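Local coordinates for RagA protein (Porphyromonas gingivalis, PDB 6SLN), which probably imports peptides across the outer membrane as a TonB-dependent receptor, a beta-barrel whose lumen holds a plug domain, at residues Met165-Leu169 against Asp170-Thr174; Leu395-Pro398 against Arg399-Pro403; Leu888-Asp891 against Lys892-Asn896. One frame throughout, in Å; residues are numbered along the deposited sequence.

Contact 1: Met165-Leu169 against Asp170-Thr174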
ATOM      1  N   MET A 165      -2.827 -29.010 -11.874  1.00 46.69           N
ATOM      2  CA  MET A 165      -3.330 -27.855 -11.147  1.00 47.38           C
ATOM      3  C   MET A 165      -3.937 -26.819 -12.077  1.00 49.82           C
ATOM      4  O   MET A 165      -3.285 -26.359 -13.024  1.00 51.77           O
ATOM      5  CB  MET A 165      -2.251 -27.205 -10.294  1.00 53.03           C
ATOM      6  CG  MET A 165      -2.407 -27.606  -8.853  1.00 62.35           C
ATOM      7  SD  MET A 165      -1.705 -26.388  -7.786  1.00 56.29           S
ATOM      8  CE  MET A 165      -2.769 -25.022  -8.103  1.00 31.91           C
ATOM      9  N   GLN A 166      -5.187 -26.456 -11.788  1.00 43.31           N
ATOM     10  CA  GLN A 166      -5.802 -25.293 -12.402  1.00 46.79           C
ATOM     11  C   GLN A 166      -4.862 -24.108 -12.296  1.00 49.86           C
ATOM     12  O   GLN A 166      -4.559 -23.640 -11.194  1.00 58.97           O
ATOM     13  CB  GLN A 166      -7.132 -24.975 -11.716  1.00 52.94           C
ATOM     14  CG  GLN A 166      -8.232 -25.964 -11.963  1.00 59.42           C
ATOM     15  CD  GLN A 166      -9.579 -25.400 -11.583  1.00 63.10           C
ATOM     16  OE1 GLN A 166      -9.762 -24.174 -11.540  1.00 59.00           O
ATOM     17  NE2 GLN A 166     -10.537 -26.285 -11.300  1.00 59.35           N
ATOM     18  N   THR A 167      -4.389 -23.635 -13.443  1.00 42.62           N
ATOM     19  CA  THR A 167      -3.457 -22.524 -13.517  1.00 34.80           C
ATOM     20  C   THR A 167      -4.059 -21.405 -14.351  1.00 39.64           C
ATOM     21  O   THR A 167      -4.664 -21.659 -15.398  1.00 40.60           O
ATOM     22  CB  THR A 167      -2.139 -22.975 -14.131  1.00 43.18           C
ATOM     23  OG1 THR A 167      -1.586 -24.045 -13.350  1.00 45.90           O
ATOM     24  CG2 THR A 167      -1.158 -21.825 -14.194  1.00 38.74           C
ATOM     25  N   SER A 168      -3.900 -20.166 -13.882  1.00 46.22           N
ATOM     26  CA  SER A 168      -4.263 -19.014 -14.703  1.00 55.92           C
ATOM     27  C   SER A 168      -3.376 -18.956 -15.937  1.00 51.15           C
ATOM     28  O   SER A 168      -2.253 -19.464 -15.939  1.00 54.56           O
ATOM     29  CB  SER A 168      -4.116 -17.708 -13.920  1.00 65.32           C
ATOM     30  OG  SER A 168      -2.829 -17.141 -14.112  1.00 65.78           O
ATOM     31  N   LEU A 169      -3.881 -18.326 -16.997  1.00 47.67           N
ATOM     32  CA  LEU A 169      -3.048 -18.202 -18.187  1.00 51.15           C
ATOM     33  C   LEU A 169      -1.883 -17.253 -17.940  1.00 51.28           C
ATOM     34  O   LEU A 169      -0.800 -17.455 -18.498  1.00 59.85           O
ATOM     35  CB  LEU A 169      -3.873 -17.745 -19.403  1.00 41.90           C
ATOM     36  CG  LEU A 169      -4.133 -18.839 -20.455  1.00 37.50           C
ATOM     37  CD1 LEU A 169      -4.473 -18.289 -21.842  1.00 33.83           C
ATOM     38  CD2 LEU A 169      -2.979 -19.842 -20.560  1.00 32.87           C
ATOM     39  N   ASP A 170      -2.071 -16.231 -17.100  1.00 44.64           N
ATOM     40  CA  ASP A 170      -0.948 -15.368 -16.742  1.00 45.16           C
ATOM     41  C   ASP A 170       0.151 -16.166 -16.047  1.00 50.94           C
ATOM     42  O   ASP A 170       1.342 -15.996 -16.345  1.00 52.11           O
ATOM     43  CB  ASP A 170      -1.416 -14.216 -15.849  1.00 43.75           C
ATOM     44  CG  ASP A 170      -2.419 -13.304 -16.535  1.00 57.27           C
ATOM     45  OD1 ASP A 170      -2.231 -12.994 -17.734  1.00 58.55           O
ATOM     46  OD2 ASP A 170      -3.398 -12.897 -15.870  1.00 57.91           O
ATOM     47  N   VAL A 171      -0.232 -17.050 -15.124  1.00 50.47           N
ATOM     48  CA  VAL A 171       0.768 -17.864 -14.442  1.00 47.30           C
ATOM     49  C   VAL A 171       1.387 -18.841 -15.439  1.00 45.22           C
ATOM     50  O   VAL A 171       2.553 -19.229 -15.305  1.00 46.38           O
ATOM     51  CB  VAL A 171       0.126 -18.566 -13.217  1.00 41.03           C
ATOM     52  CG1 VAL A 171       1.041 -19.620 -12.617  1.00 31.30           C
ATOM     53  CG2 VAL A 171      -0.264 -17.548 -12.132  1.00 36.27           C
ATOM     54  N   VAL A 172       0.635 -19.225 -16.473  1.00 45.30           N
ATOM     55  CA  VAL A 172       1.193 -20.080 -17.519  1.00 47.40           C
ATOM     56  C   VAL A 172       2.259 -19.329 -18.311  1.00 40.65           C
ATOM     57  O   VAL A 172       3.290 -19.904 -18.670  1.00 40.54           O
ATOM     58  CB  VAL A 172       0.080 -20.616 -18.440  1.00 46.85           C
ATOM     59  CG1 VAL A 172       0.694 -21.263 -19.670  1.00 42.90           C
ATOM     60  CG2 VAL A 172      -0.773 -21.615 -17.710  1.00 39.71           C
ATOM     61  N   ALA A 173       2.037 -18.033 -18.584  1.00 35.91           N
ATOM     62  CA  ALA A 173       3.066 -17.205 -19.216  1.00 44.85           C
ATOM     63  C   ALA A 173       4.345 -17.074 -18.373  1.00 52.34           C
ATOM     64  O   ALA A 173       5.425 -16.845 -18.935  1.00 51.13           O
ATOM     65  CB  ALA A 173       2.511 -15.811 -19.511  1.00 31.24           C
ATOM     66  N   THR A 174       4.255 -17.183 -17.043  1.00 47.17           N
ATOM     67  CA  THR A 174       5.459 -17.123 -16.218  1.00 44.11           C
ATOM     68  C   THR A 174       6.238 -18.431 -16.227  1.00 46.78           C
ATOM     69  O   THR A 174       7.239 -18.538 -15.511  1.00 48.22           O
ATOM     70  CB  THR A 174       5.125 -16.749 -14.762  1.00 45.94           C
ATOM     71  OG1 THR A 174       4.454 -17.839 -14.095  1.00 37.84           O
ATOM     72  CG2 THR A 174       4.262 -15.467 -14.689  1.00 44.98           C
TER
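Ser168 meets the first turn of helix 169-173 through its hydroxyl. From CB, which lies 4.1 Å from Val171 N, the side chain turns back over the helix start, and its tip OG accepts from Val171 N at 2.8 Å with an N-H...O angle of 166°, a nearly straight bond. The same oxygen also touches Val171 CG2. This is an N-cap: Ser168 sits immediately before the helix, and its side chain supplies an acceptor to an amide that has no preceding helical carbonyl. The regular pattern follows, with Val172 N donating to Ser168 O and Ala173 N to Leu169 O.

One residue earlier, Thr167 lays its methyl across two valines, CG2 lying 3.5 Å from Val171 CG1 and equally far from Val172 CG2. CG2 stands anti to the backbone N (chi1 of OG1 -58°), which leaves OG1 on the other branch to bond Met165 O at 2.9 Å, from above the carbonyl plane. Leu169 adds CD2 against Val172 CB at 3.8 Å.

The segment belongs to the plug domain: strand 165-166 is an edge of its five-stranded sheet, and Val171 reaches Gln441 and Asn443 on barrel strand 435-450. Chemically, a hydroxyl supplies the acceptor for an end amide, while a methyl of the residue before it packs on valines of the first turn.

Contact 2: Leu395-Pro398 against Arg399-Pro403; sequences LTMP and RYYNP
Met397 O receives Arg399 NH1 at 2.8 Å, in the carbonyl plane and on a lone pair, with an N-H...O angle of 145°. The arginine chain bends at chi2 (69°), which folds the guanidinium back along the chain toward the end of helix 390-396. There NH2 bonds Val394 O, while Leu395 O only lies over one face of the group, 3.2 Å above its plane and poorly angled for a bond to NH1. The guanidinium thus bonds two carbonyls at the helix C-terminal end, where the helix dipole would favour a positive charge.

Beyond the helix, Pro398 to Tyr401 form a type I beta turn, closed by Tyr401 N donating to Pro398 O at 3.1 Å. The turn brings two tyrosine rings to the one proline. Pro398 CB sits over the face of the Tyr400 ring in a CH-pi contact, 3.8 Å from the centroid and 19° off the normal. Tyr401 comes in obliquely, its CD2 lying 3.6 Å from both CB and CG of Pro398, so the two tyrosines share CB. Met397, bent at chi2 and chi3, brings CE to the same CD2 at 4.1 Å. Both phenol oxygens are bonded outside the turn, Tyr400 OH to Gln249 OE1 and Tyr401 OH to Tyr417 N.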
ATOM      1  N   LEU A 395      -2.039   6.640 -38.966  1.00 45.37           N
ATOM      2  CA  LEU A 395      -2.799   7.039 -40.141  1.00 37.96           C
ATOM      3  C   LEU A 395      -3.302   8.472 -40.029  1.00 38.05           C
ATOM      4  O   LEU A 395      -3.257   9.222 -41.003  1.00 38.75           O
ATOM      5  CB  LEU A 395      -3.986   6.098 -40.354  1.00 47.15           C
ATOM      6  CG  LEU A 395      -3.731   4.593 -40.468  1.00 48.24           C
ATOM      7  CD1 LEU A 395      -5.026   3.882 -40.790  1.00 45.60           C
ATOM      8  CD2 LEU A 395      -2.647   4.260 -41.493  1.00 44.30           C
ATOM      9  N   THR A 396      -3.795   8.884 -38.871  1.00 45.29           N
ATOM     10  CA  THR A 396      -4.608  10.096 -38.840  1.00 45.72           C
ATOM     11  C   THR A 396      -3.835  11.363 -38.526  1.00 37.55           C
ATOM     12  O   THR A 396      -4.437  12.439 -38.530  1.00 37.80           O
ATOM     13  CB  THR A 396      -5.766   9.956 -37.833  1.00 37.45           C
ATOM     14  OG1 THR A 396      -5.263   9.504 -36.572  1.00 45.17           O
ATOM     15  CG2 THR A 396      -6.754   8.966 -38.362  1.00 39.27           C
ATOM     16  N   MET A 397      -2.555  11.282 -38.228  1.00 37.25           N
ATOM     17  CA  MET A 397      -1.813  12.508 -37.957  1.00 37.25           C
ATOM     18  C   MET A 397      -1.569  13.246 -39.270  1.00 38.17           C
ATOM     19  O   MET A 397      -1.071  12.639 -40.230  1.00 38.63           O
ATOM     20  CB  MET A 397      -0.482  12.210 -37.236  1.00 47.02           C
ATOM     21  CG  MET A 397      -0.599  11.945 -35.714  1.00 43.65           C
ATOM     22  SD  MET A 397      -1.390  13.289 -34.818  1.00 40.57           S
ATOM     23  CE  MET A 397      -0.411  14.719 -35.210  1.00 36.04           C
ATOM     24  N   PRO A 398      -1.951  14.521 -39.374  1.00 38.52           N
ATOM     25  CA  PRO A 398      -1.537  15.325 -40.528  1.00 39.40           C
ATOM     26  C   PRO A 398      -0.052  15.138 -40.777  1.00 41.35           C
ATOM     27  O   PRO A 398       0.761  15.222 -39.867  1.00 47.74           O
ATOM     28  CB  PRO A 398      -1.854  16.760 -40.099  1.00 39.51           C
ATOM     29  CG  PRO A 398      -2.936  16.622 -39.091  1.00 38.94           C
ATOM     30  CD  PRO A 398      -2.669  15.326 -38.370  1.00 38.15           C
ATOM     31  N   ARG A 399       0.299  14.837 -42.015  1.00 44.41           N
ATOM     32  CA  ARG A 399       1.688  14.546 -42.319  1.00 44.64           C
ATOM     33  C   ARG A 399       2.582  15.783 -42.293  1.00 40.50           C
ATOM     34  O   ARG A 399       3.804  15.629 -42.267  1.00 41.86           O
ATOM     35  CB  ARG A 399       1.765  13.838 -43.667  1.00 50.97           C
ATOM     36  CG  ARG A 399       1.757  12.334 -43.558  1.00 51.94           C
ATOM     37  CD  ARG A 399       0.414  11.826 -43.095  1.00 50.43           C
ATOM     38  NE  ARG A 399       0.383  10.376 -43.159  1.00 47.37           N
ATOM     39  CZ  ARG A 399       0.200   9.589 -42.113  1.00 45.15           C
ATOM     40  NH1 ARG A 399       0.011  10.108 -40.900  1.00 38.63           N
ATOM     41  NH2 ARG A 399       0.213   8.280 -42.286  1.00 43.03           N
ATOM     42  N   TYR A 400       2.018  16.988 -42.241  1.00 40.76           N
ATOM     43  CA  TYR A 400       2.804  18.202 -42.073  1.00 42.31           C
ATOM     44  C   TYR A 400       3.117  18.506 -40.616  1.00 44.69           C
ATOM     45  O   TYR A 400       3.774  19.515 -40.331  1.00 46.35           O
ATOM     46  CB  TYR A 400       2.100  19.407 -42.704  1.00 41.73           C
ATOM     47  CG  TYR A 400       0.622  19.565 -42.392  1.00 44.77           C
ATOM     48  CD1 TYR A 400       0.186  20.085 -41.175  1.00 42.72           C
ATOM     49  CD2 TYR A 400      -0.340  19.225 -43.337  1.00 48.25           C
ATOM     50  CE1 TYR A 400      -1.158  20.253 -40.904  1.00 41.00           C
ATOM     51  CE2 TYR A 400      -1.693  19.382 -43.077  1.00 50.16           C
ATOM     52  CZ  TYR A 400      -2.105  19.891 -41.859  1.00 48.10           C
ATOM     53  OH  TYR A 400      -3.464  20.040 -41.605  1.00 41.60           O
ATOM     54  N   TYR A 401       2.652  17.670 -39.699  1.00 39.31           N
ATOM     55  CA  TYR A 401       3.041  17.739 -38.301  1.00 38.48           C
ATOM     56  C   TYR A 401       4.191  16.771 -38.099  1.00 38.12           C
ATOM     57  O   TYR A 401       4.098  15.601 -38.477  1.00 45.30           O
ATOM     58  CB  TYR A 401       1.875  17.388 -37.377  1.00 37.85           C
ATOM     59  CG  TYR A 401       0.916  18.516 -37.239  1.00 38.11           C
ATOM     60  CD1 TYR A 401       1.363  19.828 -37.244  1.00 38.50           C
ATOM     61  CD2 TYR A 401      -0.446  18.281 -37.158  1.00 38.07           C
ATOM     62  CE1 TYR A 401       0.480  20.877 -37.133  1.00 38.82           C
ATOM     63  CE2 TYR A 401      -1.343  19.320 -37.068  1.00 38.39           C
ATOM     64  CZ  TYR A 401      -0.882  20.617 -37.051  1.00 38.78           C
ATOM     65  OH  TYR A 401      -1.788  21.650 -36.932  1.00 39.15           O
ATOM     66  N   ASN A 402       5.270  17.263 -37.504  1.00 41.78           N
ATOM     67  CA  ASN A 402       6.551  16.559 -37.497  1.00 42.88           C
ATOM     68  C   ASN A 402       7.019  16.380 -36.066  1.00 40.93           C
ATOM     69  O   ASN A 402       7.343  17.381 -35.396  1.00 36.87           O
ATOM     70  CB  ASN A 402       7.589  17.335 -38.303  1.00 45.45           C
ATOM     71  CG  ASN A 402       8.905  16.603 -38.427  1.00 47.82           C
ATOM     72  OD1 ASN A 402       8.993  15.386 -38.283  1.00 60.88           O
ATOM     73  ND2 ASN A 402       9.934  17.346 -38.696  1.00 39.00           N
ATOM     74  N   PRO A 403       7.075  15.148 -35.560  1.00 39.36           N
ATOM     75  CA  PRO A 403       7.600  14.922 -34.209  1.00 45.41           C
ATOM     76  C   PRO A 403       9.095  14.652 -34.166  1.00 45.22           C
ATOM     77  O   PRO A 403       9.598  14.266 -33.110  1.00 43.42           O
ATOM     78  CB  PRO A 403       6.812  13.678 -33.759  1.00 35.14           C
ATOM     79  CG  PRO A 403       6.675  12.877 -35.049  1.00 35.69           C
ATOM     80  CD  PRO A 403       6.650  13.891 -36.197  1.00 36.51           C
TER

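Contact 3: Leu888-Asp891 against Lys892-Asn896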
ATOM      1  N   LEU A 888      -8.091  15.521 -39.120  1.00 42.55           N
ATOM      2  CA  LEU A 888      -7.343  14.282 -39.217  1.00 42.27           C
ATOM      3  C   LEU A 888      -7.000  13.981 -40.662  1.00 43.84           C
ATOM      4  O   LEU A 888      -7.780  14.267 -41.579  1.00 40.57           O
ATOM      5  CB  LEU A 888      -8.127  13.107 -38.638  1.00 40.65           C
ATOM      6  CG  LEU A 888      -8.755  13.347 -37.280  1.00 46.78           C
ATOM      7  CD1 LEU A 888      -9.530  12.111 -36.852  1.00 56.95           C
ATOM      8  CD2 LEU A 888      -7.662  13.681 -36.302  1.00 43.72           C
ATOM      9  N   ASN A 889      -5.830  13.373 -40.850  1.00 39.61           N
ATOM     10  CA  ASN A 889      -5.459  12.886 -42.169  1.00 49.69           C
ATOM     11  C   ASN A 889      -6.479  11.850 -42.614  1.00 47.07           C
ATOM     12  O   ASN A 889      -6.967  11.058 -41.802  1.00 45.93           O
ATOM     13  CB  ASN A 889      -4.057  12.281 -42.143  1.00 46.33           C
ATOM     14  CG  ASN A 889      -3.478  12.080 -43.530  1.00 44.04           C
ATOM     15  OD1 ASN A 889      -3.643  12.931 -44.415  1.00 47.15           O
ATOM     16  ND2 ASN A 889      -2.785  10.955 -43.730  1.00 41.95           N
ATOM     17  N   LYS A 890      -6.816  11.880 -43.903  1.00 41.49           N
ATOM     18  CA  LYS A 890      -7.892  11.090 -44.479  1.00 42.46           C
ATOM     19  C   LYS A 890      -7.382  10.270 -45.657  1.00 46.59           C
ATOM     20  O   LYS A 890      -6.307  10.524 -46.205  1.00 43.90           O
ATOM     21  CB  LYS A 890      -9.047  11.989 -44.941  1.00 42.61           C
ATOM     22  CG  LYS A 890      -9.649  12.835 -43.849  1.00 42.12           C
ATOM     23  CD  LYS A 890     -10.605  12.017 -42.981  1.00 41.56           C
ATOM     24  CE  LYS A 890     -10.958  12.748 -41.685  1.00 41.97           C
ATOM     25  NZ  LYS A 890     -11.538  14.118 -41.863  1.00 45.35           N
ATOM     26  N   ASP A 891      -8.183   9.280 -46.041  1.00 42.83           N
ATOM     27  CA  ASP A 891      -7.905   8.485 -47.229  1.00 49.18           C
ATOM     28  C   ASP A 891      -7.965   9.346 -48.495  1.00 52.72           C
ATOM     29  O   ASP A 891      -8.857  10.188 -48.650  1.00 52.07           O
ATOM     30  CB  ASP A 891      -8.906   7.333 -47.319  1.00 49.09           C
ATOM     31  CG  ASP A 891      -8.576   6.353 -48.418  1.00 51.09           C
ATOM     32  OD1 ASP A 891      -8.450   6.791 -49.586  1.00 58.78           O
ATOM     33  OD2 ASP A 891      -8.463   5.140 -48.119  1.00 44.07           O
ATOM     34  N   LYS A 892      -7.008   9.116 -49.412  1.00 50.04           N
ATOM     35  CA  LYS A 892      -6.959   9.840 -50.685  1.00 50.45           C
ATOM     36  C   LYS A 892      -8.298   9.841 -51.419  1.00 56.56           C
ATOM     37  O   LYS A 892      -8.535  10.721 -52.252  1.00 57.39           O
ATOM     38  CB  LYS A 892      -5.895   9.234 -51.616  1.00 52.93           C
ATOM     39  CG  LYS A 892      -4.455   9.606 -51.305  1.00 57.87           C
ATOM     40  CD  LYS A 892      -3.472   8.703 -52.041  1.00 61.55           C
ATOM     41  CE  LYS A 892      -2.012   9.004 -51.664  1.00 69.30           C
ATOM     42  NZ  LYS A 892      -1.432  10.223 -52.316  1.00 68.59           N
ATOM     43  N   MET A 893      -9.180   8.878 -51.131  1.00 51.05           N
ATOM     44  CA  MET A 893     -10.455   8.814 -51.837  1.00 48.04           C
ATOM     45  C   MET A 893     -11.271  10.090 -51.661  1.00 48.30           C
ATOM     46  O   MET A 893     -12.013  10.477 -52.573  1.00 51.33           O
ATOM     47  CB  MET A 893     -11.239   7.587 -51.370  1.00 51.25           C
ATOM     48  CG  MET A 893     -11.493   7.551 -49.854  1.00 63.32           C
ATOM     49  SD  MET A 893     -12.996   6.676 -49.368  1.00 66.40           S
ATOM     50  CE  MET A 893     -12.528   5.006 -49.789  1.00 51.25           C
ATOM     51  N   LEU A 894     -11.134  10.780 -50.523  1.00 47.02           N
ATOM     52  CA  LEU A 894     -11.977  11.952 -50.315  1.00 47.25           C
ATOM     53  C   LEU A 894     -11.613  13.103 -51.242  1.00 53.73           C
ATOM     54  O   LEU A 894     -12.335  14.104 -51.277  1.00 48.56           O
ATOM     55  CB  LEU A 894     -11.924  12.411 -48.861  1.00 46.19           C
ATOM     56  CG  LEU A 894     -12.305  11.314 -47.855  1.00 52.37           C
ATOM     57  CD1 LEU A 894     -12.561  11.859 -46.441  1.00 50.80           C
ATOM     58  CD2 LEU A 894     -13.500  10.479 -48.350  1.00 49.54           C
ATOM     59  N   LEU A 895     -10.518  12.987 -51.995  1.00 51.49           N
ATOM     60  CA  LEU A 895     -10.208  14.007 -52.980  1.00 50.94           C
ATOM     61  C   LEU A 895     -11.139  13.919 -54.175  1.00 51.11           C
ATOM     62  O   LEU A 895     -11.319  14.923 -54.873  1.00 51.51           O
ATOM     63  CB  LEU A 895      -8.758  13.883 -53.441  1.00 55.70           C
ATOM     64  CG  LEU A 895      -7.724  13.884 -52.325  1.00 54.55           C
ATOM     65  CD1 LEU A 895      -6.465  13.151 -52.773  1.00 50.41           C
ATOM     66  CD2 LEU A 895      -7.419  15.306 -51.923  1.00 63.43           C
ATOM     67  N   ASN A 896     -11.737  12.747 -54.414  1.00 50.74           N
ATOM     68  CA  ASN A 896     -12.705  12.552 -55.485  1.00 64.28           C
ATOM     69  C   ASN A 896     -14.155  12.610 -54.990  1.00 63.39           C
ATOM     70  O   ASN A 896     -15.039  11.994 -55.594  1.00 52.46           O
ATOM     71  CB  ASN A 896     -12.432  11.231 -56.204  1.00 62.11           C
ATOM     72  CG  ASN A 896     -12.765  11.303 -57.681  1.00 73.58           C
ATOM     73  OD1 ASN A 896     -13.074  12.375 -58.205  1.00 76.14           O
ATOM     74  ND2 ASN A 896     -12.709  10.164 -58.360  1.00 80.89           N
TER
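Leu894 CD1 packs against the aliphatic part of Lys890, 3.8 Å from its CB and 4.0 Å from both CG and CD, the two chains running obliquely to one another. The lysine bends at chi2 and chi4, and its NZ ends at Leu885 O and Asn881 O, so the methyl meets the carbon chain while the ammonium goes to backbone carbonyls.

Next to this apolar pair, Asp891 OD1 accepts from Met893 N, a bond 2.7 Å long with an N-H...O angle of 165°; the oxygen uses its anti lone pair, the one turned away from OD2. A side-chain oxygen bonded to the amide two residues on makes this an Asx turn, and it leads into the short 3-10 segment 892-895. Asp891 serves two amides of that segment, Met893 N through the side chain and Leu894 N through Asp891 O at 3.0 Å. The second bond is the i to i+3 link of 3-10 geometry, repeated by Leu895 N to Lys892 O. A carboxylate placed at the start of the segment would also be favoured by its amide dipoles.

OD2 has a weak bond of its own to Asn238 ND2. The Met893 side chain crosses that of Asp891 at about a right angle, its first torsion (chi1 57°) setting CG beside the carboxylate. Lys892 points its ammonium to Glu244 in a salt bridge.

Contacts 2 and 3 are neighbours although nearly 500 residues separate them in sequence: their centres are 14 Å apart. Asn889 joins them, with its N 2.9 Å from Thr396 O and its ND2 3.3 Å from Leu395 O, both probable hydrogen bonds. Helix 242-252 adjoins both, touching Pro398 and Tyr400 in one and Leu894 in the other. Contact 1 is remote, its centre 42 Å from that of contact 2 and 46 Å from that of contact 3, with nearest atoms about 29 and 32 Å away. Strand 435-450, which Val171 touches, also carries Ala448 of the 3PE lipid pocket; the Val171 side chain is about 11 Å from a bound C8E detergent.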